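SOXX (Paracoccus pantotrophus, PDB 2C1D) probably carries electrons through a covalently bound heme c, as one subunit of the SoxXA cytochrome complex that initiates chemotrophic sulfur oxidation. Local coordinates at residues 92-104 with 114-126. Sequence-based numbering, arbitrary orientation.
With HEC (heme c), chain O.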
loop_
_atom_site.group_PDB
_atom_site.type_symbol
_atom_site.label_atom_id
_atom_site.label_comp_id
_atom_site.label_asym_id
_atom_site.label_seq_id
_atom_site.Cartn_x
_atom_site.Cartn_y
_atom_site.Cartn_z
ATOM N N PRO B 92 7.257 9.204 -12.199
ATOM C CA PRO B 92 8.465 8.402 -12.354
ATOM C C PRO B 92 9.160 8.737 -13.680
ATOM O O PRO B 92 8.552 9.322 -14.563
ATOM C CB PRO B 92 7.933 6.966 -12.331
ATOM C CG PRO B 92 6.524 7.088 -12.956
ATOM C CD PRO B 92 6.029 8.436 -12.485
ATOM N N ALA B 93 10.437 8.379 -13.777
ATOM C CA ALA B 93 11.266 8.622 -14.955
ATOM C C ALA B 93 11.115 7.429 -15.850
ATOM O O ALA B 93 11.317 6.294 -15.414
ATOM C CB ALA B 93 12.721 8.801 -14.570
ATOM N N PHE B 94 10.753 7.684 -17.098
ATOM C CA PHE B 94 10.522 6.600 -18.049
ATOM C C PHE B 94 11.754 6.163 -18.829
ATOM O O PHE B 94 11.719 5.132 -19.485
ATOM C CB PHE B 94 9.354 6.964 -18.951
ATOM C CG PHE B 94 8.034 6.913 -18.234
ATOM C CD1 PHE B 94 7.509 8.037 -17.635
ATOM C CD2 PHE B 94 7.329 5.720 -18.138
ATOM C CE1 PHE B 94 6.277 7.972 -16.942
ATOM C CE2 PHE B 94 6.099 5.659 -17.464
ATOM C CZ PHE B 94 5.587 6.792 -16.874
ATOM N N TYR B 95 12.866 6.879 -18.669
ATOM C CA TYR B 95 14.115 6.556 -19.370
ATOM C C TYR B 95 15.298 6.624 -18.402
ATOM O O TYR B 95 16.248 7.381 -18.598
ATOM C CB TYR B 95 14.298 7.503 -20.573
ATOM C CG TYR B 95 15.170 6.955 -21.677
ATOM C CD1 TYR B 95 14.822 5.786 -22.359
ATOM C CD2 TYR B 95 16.341 7.612 -22.063
ATOM C CE1 TYR B 95 15.628 5.273 -23.393
ATOM C CE2 TYR B 95 17.129 7.121 -23.111
ATOM C CZ TYR B 95 16.758 5.960 -23.776
ATOM O OH TYR B 95 17.542 5.469 -24.788
ATOM N N LYS B 96 15.213 5.820 -17.344
ATOM C CA LYS B 96 16.169 5.829 -16.248
ATOM C C LYS B 96 16.457 4.405 -15.857
ATOM O O LYS B 96 15.554 3.569 -15.791
ATOM C CB LYS B 96 15.619 6.578 -15.032
ATOM C CG LYS B 96 16.617 6.759 -13.901
ATOM C CD LYS B 96 16.033 7.653 -12.796
ATOM C CE LYS B 96 16.946 7.767 -11.574
ATOM N NZ LYS B 96 16.437 8.832 -10.649
ATOM N N VAL B 97 17.723 4.112 -15.613
ATOM C CA VAL B 97 18.135 2.727 -15.468
ATOM C C VAL B 97 18.879 2.414 -14.188
ATOM O O VAL B 97 19.098 1.253 -13.872
ATOM C CB VAL B 97 18.994 2.283 -16.672
ATOM C CG1 VAL B 97 18.181 2.329 -17.951
ATOM C CG2 VAL B 97 20.260 3.137 -16.781
ATOM N N ASP B 98 19.250 3.428 -13.423
ATOM C CA ASP B 98 19.979 3.170 -12.184
ATOM C C ASP B 98 19.798 4.298 -11.177
ATOM O O ASP B 98 19.124 5.292 -11.457
ATOM C CB ASP B 98 21.464 2.881 -12.486
ATOM C CG ASP B 98 22.248 4.118 -12.969
ATOM O OD1 ASP B 98 21.662 5.188 -13.237
ATOM O OD2 ASP B 98 23.486 4.102 -13.110
ATOM N N GLY B 99 20.405 4.150 -10.005
ATOM C CA GLY B 99 20.286 5.118 -8.921
ATOM C C GLY B 99 19.050 4.868 -8.057
ATOM O O GLY B 99 18.519 5.791 -7.425
ATOM N N PHE B 100 18.585 3.623 -8.035
ATOM C CA PHE B 100 17.364 3.278 -7.290
ATOM C C PHE B 100 17.680 2.646 -5.953
ATOM O O PHE B 100 18.793 2.135 -5.710
ATOM C CB PHE B 100 16.496 2.310 -8.106
ATOM C CG PHE B 100 16.156 2.819 -9.454
ATOM C CD1 PHE B 100 16.491 2.092 -10.597
ATOM C CD2 PHE B 100 15.493 4.021 -9.598
ATOM C CE1 PHE B 100 16.183 2.569 -11.856
ATOM C CE2 PHE B 100 15.178 4.508 -10.849
ATOM C CZ PHE B 100 15.538 3.799 -11.986
ATOM N N VAL B 101 16.682 2.691 -5.073
ATOM C CA VAL B 101 16.737 2.014 -3.810
ATOM C C VAL B 101 15.955 0.696 -3.922
ATOM O O VAL B 101 14.761 0.691 -4.276
ATOM C CB VAL B 101 16.173 2.887 -2.671
ATOM C CG1 VAL B 101 16.456 2.249 -1.343
ATOM C CG2 VAL B 101 16.754 4.310 -2.729
ATOM N N ARG B 102 16.640 -0.409 -3.656
ATOM C CA ARG B 102 16.098 -1.750 -3.839
ATOM C C ARG B 102 15.559 -1.937 -5.246
ATOM O O ARG B 102 14.365 -2.200 -5.441
ATOM C CB ARG B 102 15.010 -2.035 -2.810
ATOM C CG ARG B 102 15.488 -1.998 -1.359
ATOM C CD ARG B 102 14.460 -2.528 -0.369
ATOM N NE ARG B 102 14.241 -3.984 -0.433
ATOM C CZ ARG B 102 14.887 -4.896 0.287
ATOM N NH1 ARG B 102 14.597 -6.170 0.137
ATOM N NH2 ARG B 102 15.809 -4.562 1.163
ATOM N N PRO B 103 16.418 -1.787 -6.259
ATOM C CA PRO B 103 15.945 -1.926 -7.632
ATOM C C PRO B 103 15.360 -3.313 -7.836
ATOM O O PRO B 103 15.937 -4.334 -7.377
ATOM C CB PRO B 103 17.210 -1.691 -8.485
ATOM C CG PRO B 103 18.349 -2.001 -7.583
ATOM C CD PRO B 103 17.874 -1.536 -6.204
ATOM N N GLY B 104 14.215 -3.353 -8.508
ATOM C CA GLY B 104 13.505 -4.601 -8.721
ATOM C C GLY B 104 13.625 -5.117 -10.135
ATOM O O GLY B 104 14.004 -4.392 -11.041
ATOM N N GLU B 114 21.196 -3.360 -11.710
ATOM C CA GLU B 114 21.330 -2.147 -12.480
ATOM C C GLU B 114 22.543 -2.316 -13.389
ATOM O O GLU B 114 23.510 -2.963 -12.979
ATOM C CB GLU B 114 21.500 -0.949 -11.553
ATOM C CG GLU B 114 20.213 -0.642 -10.808
ATOM C CD GLU B 114 20.344 0.456 -9.772
ATOM O OE1 GLU B 114 19.313 1.020 -9.384
ATOM O OE2 GLU B 114 21.463 0.747 -9.331
ATOM N N PRO B 115 22.522 -1.746 -14.599
ATOM C CA PRO B 115 21.394 -0.958 -15.117
ATOM C C PRO B 115 20.223 -1.817 -15.510
ATOM O O PRO B 115 20.383 -2.860 -16.135
ATOM C CB PRO B 115 21.979 -0.255 -16.353
ATOM C CG PRO B 115 23.133 -1.099 -16.774
ATOM C CD PRO B 115 23.633 -1.822 -15.567
ATOM N N LEU B 116 19.045 -1.361 -15.111
ATOM C CA LEU B 116 17.777 -1.932 -15.523
ATOM C C LEU B 116 17.433 -1.539 -16.953
ATOM O O LEU B 116 17.891 -0.494 -17.454
ATOM C CB LEU B 116 16.677 -1.377 -14.617
ATOM C CG LEU B 116 16.221 -2.124 -13.362
ATOM C CD1 LEU B 116 17.251 -3.060 -12.761
ATOM C CD2 LEU B 116 15.643 -1.159 -12.333
ATOM N N ALA B 117 16.574 -2.318 -17.599
ATOM C CA ALA B 117 15.869 -1.797 -18.768
ATOM C C ALA B 117 15.065 -0.563 -18.347
ATOM O O ALA B 117 14.412 -0.574 -17.289
ATOM C CB ALA B 117 14.923 -2.837 -19.353
ATOM N N PRO B 118 15.050 0.476 -19.172
ATOM C CA PRO B 118 14.202 1.633 -18.872
ATOM C C PRO B 118 12.743 1.219 -19.047
ATOM O O PRO B 118 12.469 0.244 -19.762
ATOM C CB PRO B 118 14.609 2.653 -19.933
ATOM C CG PRO B 118 15.059 1.825 -21.084
ATOM C CD PRO B 118 15.754 0.641 -20.457
ATOM N N ILE B 119 11.825 1.918 -18.394
ATOM C CA ILE B 119 10.419 1.525 -18.473
ATOM C C ILE B 119 9.909 1.632 -19.920
ATOM O O ILE B 119 9.203 0.764 -20.414
ATOM C CB ILE B 119 9.552 2.364 -17.483
ATOM C CG1 ILE B 119 10.020 2.115 -16.029
ATOM C CG2 ILE B 119 8.035 2.063 -17.702
ATOM C CD1 ILE B 119 9.523 3.170 -15.043
ATOM N N LEU B 120 10.259 2.713 -20.591
ATOM C CA LEU B 120 9.999 2.856 -22.009
ATOM C C LEU B 120 11.319 2.874 -22.797
ATOM O O LEU B 120 12.311 3.416 -22.327
ATOM C CB LEU B 120 9.242 4.154 -22.235
ATOM C CG LEU B 120 7.833 4.246 -21.627
ATOM C CD1 LEU B 120 7.259 5.640 -21.898
ATOM C CD2 LEU B 120 6.934 3.205 -22.215
ATOM N N ASN B 121 11.340 2.292 -23.993
ATOM C CA ASN B 121 12.534 2.403 -24.838
ATOM C C ASN B 121 12.573 3.789 -25.527
ATOM O O ASN B 121 11.642 4.564 -25.402
ATOM C CB ASN B 121 12.671 1.201 -25.799
ATOM C CG ASN B 121 11.571 1.117 -26.844
ATOM O OD1 ASN B 121 11.031 0.023 -27.153
ATOM N ND2 ASN B 121 11.256 2.238 -27.431
ATOM N N ALA B 122 13.639 4.096 -26.246
ATOM C CA ALA B 122 13.846 5.469 -26.784
ATOM C C ALA B 122 12.822 5.888 -27.812
ATOM O O ALA B 122 12.368 7.024 -27.802
ATOM C CB ALA B 122 15.244 5.629 -27.331
ATOM N N GLN B 123 12.440 4.974 -28.704
ATOM C CA GLN B 123 11.442 5.277 -29.716
ATOM C C GLN B 123 10.066 5.445 -29.081
ATOM O O GLN B 123 9.274 6.261 -29.551
ATOM C CB GLN B 123 11.378 4.190 -30.813
ATOM C CG GLN B 123 10.483 4.545 -31.992
ATOM C CD GLN B 123 10.894 5.842 -32.667
ATOM O OE1 GLN B 123 10.048 6.719 -32.959
ATOM N NE2 GLN B 123 12.186 5.985 -32.899
ATOM N N GLN B 124 9.778 4.676 -28.030
ATOM C CA GLN B 124 8.507 4.835 -27.303
ATOM C C GLN B 124 8.392 6.254 -26.733
ATOM O O GLN B 124 7.336 6.885 -26.849
ATOM C CB GLN B 124 8.385 3.792 -26.186
ATOM C CG GLN B 124 7.986 2.420 -26.781
ATOM C CD GLN B 124 8.066 1.288 -25.802
ATOM O OE1 GLN B 124 8.758 1.377 -24.819
ATOM N NE2 GLN B 124 7.367 0.208 -26.092
ATOM N N ILE B 125 9.492 6.758 -26.180
ATOM C CA ILE B 125 9.525 8.132 -25.675
ATOM C C ILE B 125 9.220 9.102 -26.817
ATOM O O ILE B 125 8.416 10.010 -26.653
ATOM C CB ILE B 125 10.901 8.511 -25.026
ATOM C CG1 ILE B 125 11.310 7.577 -23.890
ATOM C CG2 ILE B 125 10.896 10.001 -24.555
ATOM C CD1 ILE B 125 10.633 7.743 -22.635
ATOM N N GLU B 126 9.862 8.915 -27.970
ATOM C CA GLU B 126 9.670 9.809 -29.111
ATOM C C GLU B 126 8.227 9.775 -29.602
ATOM O O GLU B 126 7.670 10.814 -29.999
ATOM C CB GLU B 126 10.633 9.451 -30.257
ATOM C CG GLU B 126 12.101 9.728 -29.932
ATOM C CD GLU B 126 12.411 11.182 -29.638
ATOM O OE1 GLU B 126 11.811 12.057 -30.291
ATOM O OE2 GLU B 126 13.248 11.455 -28.751
HETATM FE FE HEC O . 3.137 13.047 -15.694
HETATM C CHA HEC O . 3.653 16.335 -14.941
HETATM C CHB HEC O . 3.297 13.741 -19.003
HETATM C CHC HEC O . 2.906 9.738 -16.375
HETATM C CHD HEC O . 2.552 12.349 -12.352
HETATM N NA HEC O . 3.451 14.733 -16.774
HETATM C C1A HEC O . 3.585 15.991 -16.266
HETATM C C2A HEC O . 3.661 16.908 -17.381
HETATM C C3A HEC O . 3.559 16.194 -18.521
HETATM C C4A HEC O . 3.433 14.800 -18.139
HETATM C CMA HEC O . 3.573 16.663 -19.988
HETATM C CAA HEC O . 3.842 18.416 -17.203
HETATM C CBA HEC O . 2.609 19.064 -16.589
HETATM C CGA HEC O . 1.691 19.322 -17.723
HETATM O O1A HEC O . 2.060 20.181 -18.554
HETATM O O2A HEC O . 0.615 18.686 -17.817
HETATM N NB HEC O . 3.078 11.964 -17.347
HETATM C C1B HEC O . 3.240 12.431 -18.634
HETATM C C2B HEC O . 3.360 11.299 -19.537
HETATM C C3B HEC O . 3.235 10.183 -18.815
HETATM C C4B HEC O . 3.075 10.590 -17.430
HETATM C CMB HEC O . 3.502 11.416 -21.062
HETATM C CAB HEC O . 3.305 8.727 -19.365
HETATM C CBB HEC O . 4.463 8.522 -20.084
HETATM N NC HEC O . 2.770 11.318 -14.563
HETATM C C1C HEC O . 2.731 10.065 -15.063
HETATM C C2C HEC O . 2.379 9.161 -13.970
HETATM C C3C HEC O . 2.426 9.860 -12.825
HETATM C C4C HEC O . 2.569 11.262 -13.207
HETATM C CMC HEC O . 2.400 7.627 -14.076
HETATM C CAC HEC O . 2.166 9.378 -11.351
HETATM C CBC HEC O . 2.878 8.365 -10.838
HETATM N ND HEC O . 3.130 14.161 -13.906
HETATM C C1D HEC O . 2.828 13.671 -12.643
HETATM C C2D HEC O . 2.861 14.766 -11.699
HETATM C C3D HEC O . 3.205 16.012 -12.524
HETATM C C4D HEC O . 3.339 15.534 -13.872
HETATM C CMD HEC O . 2.599 14.717 -10.168
HETATM C CAD HEC O . 3.357 17.489 -12.056
HETATM C CBD HEC O . 4.825 17.727 -11.705
HETATM C CGD HEC O . 4.997 18.240 -10.290
HETATM O O1D HEC O . 5.418 17.438 -9.389
HETATM O O2D HEC O . 4.700 19.459 -10.099
HETATM O O HOH W 1 12.807 4.034 -16.581
HETATM O O HOH W 2 21.146 1.745 -6.849
#
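One face of the Phe94 ring carries the heme vinyl-derived carbon CBB, 3.7 Å from Phe94 CE1 and set toward the rim, while Ile119 CG2 and Leu120 CD1 approach the ring obliquely from segment 114-126; a flat apolar side chain suits this place between heme edge and aliphatic wall. Leu120 O lies at the edge of the Tyr95 ring, 3.5 Å from Tyr95 CD1. The Tyr95 side chain, turned with CG opposite the backbone N (chi1 -156°), is carried alongside Pro118 to Ala122 at the start of helix 122-133; tyrosine suits this path, pairing an apolar ring with a hydroxyl that is hydrogen-bonded to Thr3 O. The Phe100 ring has Asp98 O over the centre of one face and Lys96 O at its edge; Leu116 CD2 comes up obliquely beside Phe100 CD1. Two backbone hydrogen bonds tie the segments: Leu120 N to Phe94 O (3.0 Å) and Leu116 N to Val97 O. Branched Val97 also packs CG2 on Pro115 CB. Glu114 is long enough, when extended, to offer the syn lone pair of OE1 to Phe100 N at 3.0 Å, while OE2 accepts from a water that also bridges to Phe100 O. Replacing Glu114 by an alanine is likely to leave Phe100 N without its acceptor and that water with one partner fewer. The arrangement belongs to the cytochrome c fold: the chain following the axial ligand Met91 passes the heme edge and packs against the lead-in to the C-terminal helix.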